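Local atomic coordinates of probable O-methyltransferase (Mycobacterium tuberculosis, PDB entry 6JCL), a protein that transfers a methyl group from S-adenosyl-L-methionine to a hydroxyl of catechol-like compounds in a reaction that depends on a divalent metal cation. Residues P25-A30 / G71-I76; A33-A36 / P40-A43. All coordinates share one frame; numbering follows the deposited sequence.

Contact 1 (P25-A30 / G71-I76). With SAH (S-adenosyl-L-homocysteine), chain I.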
loop_
_atom_site.group_PDB
_atom_site.type_symbol
_atom_site.label_atom_id
_atom_site.label_comp_id
_atom_site.label_asym_id
_atom_site.label_seq_id
_atom_site.Cartn_x
_atom_site.Cartn_y
_atom_site.Cartn_z
ATOM N N PRO A 25 11.953 -7.039 19.628
ATOM C CA PRO A 25 12.191 -6.459 20.963
ATOM C C PRO A 25 12.339 -4.952 20.941
ATOM O O PRO A 25 12.045 -4.303 21.953
ATOM C CB PRO A 25 13.471 -7.162 21.438
ATOM C CG PRO A 25 14.075 -7.751 20.210
ATOM C CD PRO A 25 13.006 -7.978 19.215
ATOM N N ALA A 26 12.809 -4.363 19.837
ATOM C CA ALA A 26 12.876 -2.901 19.784
ATOM C C ALA A 26 11.480 -2.287 19.820
ATOM O O ALA A 26 11.233 -1.315 20.548
ATOM C CB ALA A 26 13.620 -2.449 18.526
ATOM N N LEU A 27 10.545 -2.858 19.072
ATOM C CA LEU A 27 9.188 -2.330 19.117
ATOM C C LEU A 27 8.469 -2.728 20.400
ATOM O O LEU A 27 7.663 -1.940 20.911
ATOM C CB LEU A 27 8.408 -2.802 17.899
ATOM C CG LEU A 27 8.978 -2.243 16.594
ATOM C CD1 LEU A 27 8.311 -2.941 15.454
ATOM C CD2 LEU A 27 8.809 -0.732 16.478
ATOM N N ALA A 28 8.758 -3.920 20.942
ATOM C CA ALA A 28 8.211 -4.280 22.251
ATOM C C ALA A 28 8.676 -3.299 23.325
ATOM O O ALA A 28 7.873 -2.844 24.153
ATOM C CB ALA A 28 8.584 -5.719 22.615
ATOM N N ALA A 29 9.960 -2.932 23.306
ATOM C CA ALA A 29 10.446 -1.959 24.275
ATOM C C ALA A 29 9.810 -0.588 24.050
ATOM O O ALA A 29 9.517 0.130 25.016
ATOM C CB ALA A 29 11.969 -1.868 24.208
ATOM N N ALA A 30 9.601 -0.202 22.785
ATOM C CA ALA A 30 8.981 1.095 22.495
ATOM C C ALA A 30 7.556 1.172 23.028
ATOM O O ALA A 30 7.135 2.216 23.541
ATOM C CB ALA A 30 8.989 1.369 20.990
ATOM N N GLY A 71 5.179 8.173 20.211
ATOM C CA GLY A 71 6.330 7.511 20.801
ATOM C C GLY A 71 7.327 6.990 19.787
ATOM O O GLY A 71 8.240 6.244 20.161
ATOM N N GLY A 72 7.171 7.335 18.512
ATOM C CA GLY A 72 8.130 6.928 17.488
ATOM C C GLY A 72 7.918 5.567 16.862
ATOM O O GLY A 72 8.825 5.069 16.182
ATOM N N PHE A 73 6.752 4.933 17.050
ATOM C CA PHE A 73 6.575 3.592 16.504
ATOM C C PHE A 73 6.566 3.629 14.974
ATOM O O PHE A 73 7.327 2.902 14.316
ATOM C CB PHE A 73 5.286 2.980 17.078
ATOM C CG PHE A 73 5.083 1.522 16.764
ATOM C CD1 PHE A 73 4.418 1.124 15.606
ATOM C CD2 PHE A 73 5.519 0.543 17.641
ATOM C CE1 PHE A 73 4.212 -0.254 15.315
ATOM C CE2 PHE A 73 5.321 -0.812 17.363
ATOM C CZ PHE A 73 4.662 -1.204 16.194
ATOM N N SER A 74 5.733 4.499 14.384
ATOM C CA SER A 74 5.765 4.656 12.928
ATOM C C SER A 74 7.135 5.154 12.460
ATOM O O SER A 74 7.633 4.738 11.409
ATOM C CB SER A 74 4.661 5.617 12.465
ATOM O OG SER A 74 4.754 6.872 13.123
ATOM N N THR A 75 7.766 6.022 13.256
ATOM C CA THR A 75 9.071 6.591 12.919
ATOM C C THR A 75 10.150 5.521 12.810
ATOM O O THR A 75 10.994 5.571 11.904
ATOM C CB THR A 75 9.456 7.604 13.989
ATOM O OG1 THR A 75 8.278 8.312 14.418
ATOM C CG2 THR A 75 10.507 8.578 13.446
ATOM N N ILE A 76 10.153 4.570 13.747
ATOM C CA ILE A 76 11.120 3.481 13.713
ATOM C C ILE A 76 11.004 2.717 12.400
ATOM O O ILE A 76 12.010 2.417 11.748
ATOM C CB ILE A 76 10.918 2.547 14.926
ATOM C CG1 ILE A 76 11.418 3.218 16.218
ATOM C CG2 ILE A 76 11.630 1.217 14.693
ATOM C CD1 ILE A 76 10.934 2.520 17.526
HETATM N N SAH I . 2.499 8.363 13.952
HETATM C CA SAH I . 2.432 7.794 15.308
HETATM C CB SAH I . 1.150 8.254 15.995
HETATM C CG SAH I . 0.936 9.765 15.986
HETATM S SD SAH I . -0.409 10.195 17.121
HETATM C C SAH I . 2.498 6.273 15.271
HETATM O O SAH I . 3.267 5.632 15.996
HETATM O OXT SAH I . 1.789 5.677 14.471
HETATM C "C5'" SAH I . -0.516 11.948 16.685
HETATM C "C4'" SAH I . 0.630 12.794 17.246
HETATM O "O4'" SAH I . 0.535 14.079 16.667
HETATM C "C3'" SAH I . 0.583 13.022 18.763
HETATM O "O3'" SAH I . 1.846 12.652 19.317
HETATM C "C2'" SAH I . 0.343 14.513 18.930
HETATM O "O2'" SAH I . 0.918 15.073 20.106
HETATM C "C1'" SAH I . 0.910 15.055 17.615
HETATM N N9 SAH I . 0.414 16.381 17.217
HETATM C C8 SAH I . -0.870 16.866 17.367
HETATM N N7 SAH I . -0.891 18.119 16.862
HETATM C C5 SAH I . 0.346 18.420 16.390
HETATM C C6 SAH I . 0.858 19.572 15.794
HETATM N N6 SAH I . 0.097 20.651 15.584
HETATM N N1 SAH I . 2.178 19.574 15.410
HETATM C C2 SAH I . 2.990 18.473 15.642
HETATM N N3 SAH I . 2.486 17.340 16.245
HETATM C C4 SAH I . 1.172 17.332 16.610
#
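Leu27 reaches out from helix 25-36 and meets two residues of helix 73-82, chiefly through its CD2 methyl. This CD2 lies 3.6 Å from Phe73 CE2 and 3.9 Å from Ile76 CG2, so the branch fills the notch between ring and isoleucine, while CD1 passes near CZ and Leu27 CB lies 3.7 Å from Phe73 CE2. The Leu27 and Phe73 side chains run at about a right angle, the methyl approaching the ring obliquely. One turn further along, Ala30 CB touches the far end of Ile76 at CD1, 4.1 Å away. Phe73 is swung toward the leucine because its CG stands anti to its own backbone N (chi1 -171°). Trp77 meets the Phe73 ring edge-to-face and also touches Leu27; Ala43 and Val44 touch the ring from a loop, and Leu105 and Ala108 back Ile76.

The other side of the same turn faces the bound S-adenosyl-L-homocysteine. Ser74 N donates to the ligand's carboxylate atom O (3.2 Å, 161°). The ligand's amino N gives a hydrogen bond to Ser74 OG at 2.8 Å; Glu66 bonds this hydroxyl and Thr75 OG1 as well. Gly72 is the N-cap residue, so the carboxylate sits by a helix start, whose dipole would probably favour its negative charge. Hydrocarbon packing thus joins the helices, while polar groups recognise the amino acid end of the ligand.

Contact 2 (A33-A36 / P40-A43). With SAH (S-adenosyl-L-homocysteine), chain I.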
loop_
_atom_site.group_PDB
_atom_site.type_symbol
_atom_site.label_atom_id
_atom_site.label_comp_id
_atom_site.label_asym_id
_atom_site.label_seq_id
_atom_site.Cartn_x
_atom_site.Cartn_y
_atom_site.Cartn_z
ATOM N N ALA A 33 7.737 1.447 26.887
ATOM C CA ALA A 33 8.118 2.786 27.318
ATOM C C ALA A 33 6.989 3.783 27.074
ATOM O O ALA A 33 6.787 4.714 27.872
ATOM C CB ALA A 33 9.392 3.235 26.602
ATOM N N SER A 34 6.264 3.618 25.967
ATOM C CA SER A 34 5.125 4.489 25.696
ATOM C C SER A 34 4.044 4.306 26.755
ATOM O O SER A 34 3.500 5.290 27.276
ATOM C CB SER A 34 4.571 4.208 24.300
ATOM O OG SER A 34 5.538 4.496 23.296
ATOM N N ASP A 35 3.748 3.049 27.112
ATOM C CA ASP A 35 2.757 2.787 28.155
ATOM C C ASP A 35 3.190 3.388 29.476
ATOM O O ASP A 35 2.381 4.008 30.178
ATOM C CB ASP A 35 2.541 1.284 28.332
ATOM C CG ASP A 35 1.703 0.677 27.236
ATOM O OD1 ASP A 35 1.125 1.433 26.426
ATOM O OD2 ASP A 35 1.621 -0.569 27.184
ATOM N N ALA A 36 4.470 3.226 29.826
ATOM C CA ALA A 36 4.965 3.741 31.094
ATOM C C ALA A 36 4.804 5.247 31.190
ATOM O O ALA A 36 4.589 5.776 32.290
ATOM C CB ALA A 36 6.432 3.343 31.291
ATOM N N PRO A 40 -1.231 7.648 24.681
ATOM C CA PRO A 40 -2.375 6.908 24.131
ATOM C C PRO A 40 -1.899 5.774 23.234
ATOM O O PRO A 40 -0.924 5.906 22.497
ATOM C CB PRO A 40 -3.138 7.972 23.336
ATOM C CG PRO A 40 -2.127 9.058 23.051
ATOM C CD PRO A 40 -1.182 9.044 24.223
ATOM N N ARG A 41 -2.594 4.642 23.312
ATOM C CA ARG A 41 -2.198 3.448 22.566
ATOM C C ARG A 41 -2.794 3.495 21.158
ATOM O O ARG A 41 -3.690 2.733 20.796
ATOM C CB ARG A 41 -2.617 2.200 23.333
ATOM C CG ARG A 41 -2.071 2.219 24.744
ATOM C CD ARG A 41 -2.449 0.992 25.546
ATOM N NE ARG A 41 -1.405 -0.017 25.449
ATOM C CZ ARG A 41 -1.388 -1.140 26.153
ATOM N NH1 ARG A 41 -0.392 -2.005 25.996
ATOM N NH2 ARG A 41 -2.361 -1.390 27.024
ATOM N N ILE A 42 -2.259 4.417 20.349
ATOM C CA ILE A 42 -2.842 4.709 19.041
ATOM C C ILE A 42 -1.799 4.656 17.926
ATOM O O ILE A 42 -2.002 5.222 16.851
ATOM C CB ILE A 42 -3.550 6.077 19.051
ATOM C CG1 ILE A 42 -2.543 7.209 19.296
ATOM C CG2 ILE A 42 -4.739 6.093 20.092
ATOM C CD1 ILE A 42 -3.155 8.632 19.179
ATOM N N ALA A 43 -0.673 4.000 18.183
ATOM C CA ALA A 43 0.371 3.833 17.186
ATOM C C ALA A 43 -0.108 2.971 16.029
ATOM O O ALA A 43 -1.081 2.217 16.139
ATOM C CB ALA A 43 1.596 3.175 17.826
HETATM N N SAH I . 2.499 8.363 13.952
HETATM C CA SAH I . 2.432 7.794 15.308
HETATM C CB SAH I . 1.150 8.254 15.995
HETATM C CG SAH I . 0.936 9.765 15.986
HETATM S SD SAH I . -0.409 10.195 17.121
HETATM C C SAH I . 2.498 6.273 15.271
HETATM O O SAH I . 3.267 5.632 15.996
HETATM O OXT SAH I . 1.789 5.677 14.471
HETATM C "C5'" SAH I . -0.516 11.948 16.685
HETATM C "C4'" SAH I . 0.630 12.794 17.246
HETATM O "O4'" SAH I . 0.535 14.079 16.667
HETATM C "C3'" SAH I . 0.583 13.022 18.763
HETATM O "O3'" SAH I . 1.846 12.652 19.317
HETATM C "C2'" SAH I . 0.343 14.513 18.930
HETATM O "O2'" SAH I . 0.918 15.073 20.106
HETATM C "C1'" SAH I . 0.910 15.055 17.615
HETATM N N9 SAH I . 0.414 16.381 17.217
HETATM C C8 SAH I . -0.870 16.866 17.367
HETATM N N7 SAH I . -0.891 18.119 16.862
HETATM C C5 SAH I . 0.346 18.420 16.390
HETATM C C6 SAH I . 0.858 19.572 15.794
HETATM N N6 SAH I . 0.097 20.651 15.584
HETATM N N1 SAH I . 2.178 19.574 15.410
HETATM C C2 SAH I . 2.990 18.473 15.642
HETATM N N3 SAH I . 2.486 17.340 16.245
HETATM C C4 SAH I . 1.172 17.332 16.610
#
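Asp35 and Arg41 are brought together by similar first torsions and one bend. In each, CG is anti to the carbonyl carbon, beside the backbone N; the arginine then runs extended through chi2 and turns at chi3, 93°, which carries its guanidinium across the end of the aspartate. The result is a salt bridge, with Asp35 OD2 2.7 Å from Arg41 NH1.

This is not the flat, two-pronged pairing often drawn for these groups. Carboxylate and guanidinium planes stand 89° apart, and the carboxylate stands upright on one face of the guanidinium, with both oxygens well above the plane on that same face. OD2 is over the NH1 and CZ side, also 3.2 Å from Arg41 CZ. OD1 is over the NE side, 3.1 Å from Arg41 NE, and passes beside CG and CD of the same chain. Attraction between opposite charges therefore holds the pair, without the directional fit of in-plane N-H donors. Arg41 lies at the surface, where solvent would be expected to weaken the attraction.

Arg41 is also the centre of an inverse gamma turn, with a weak bond from Ile42 N to Pro40 O. The turn's last residue and the one after it meet S-adenosyl-L-homocysteine: Ile42 CD1 is 3.8 Å from its sulfur SD, and Ala43 CB is 3.5 Å from its carboxylate O. The backbone carbonyls of Ile42 and Ala43 both accept from Lys209 NZ.

In the fold, the bridge ties the last turn of helix 25-36 to the loop that leads into helix 46-58. Ser34, on the same turn, packs against Val100 and Asn104 of helix 95-107, while Pro40 and Ile42 rest on Leu70, in the loop between strand 63-67 and helix 73-82.

In the fold
Helix 25-36 serves both contacts: its first half packs on helix 73-82 in contact 1, and its last turn holds the following loop in contact 2. Contact 2 is nested in the chain segment closed by contact 1, and their centres lie about 10 Å apart. They meet directly where Phe73 CB packs on Ala43 CB at 3.8 Å, and again where Gly71 CA lies 4.0 Å from Ser34 OG. Both border S-adenosyl-L-homocysteine and reach its carboxylate O, contact 1 also binding the amino group through Ser74 and contact 2 also touching the sulfur through Ile42. The apolar packing is largely buried, whereas the salt bridge lies at the surface.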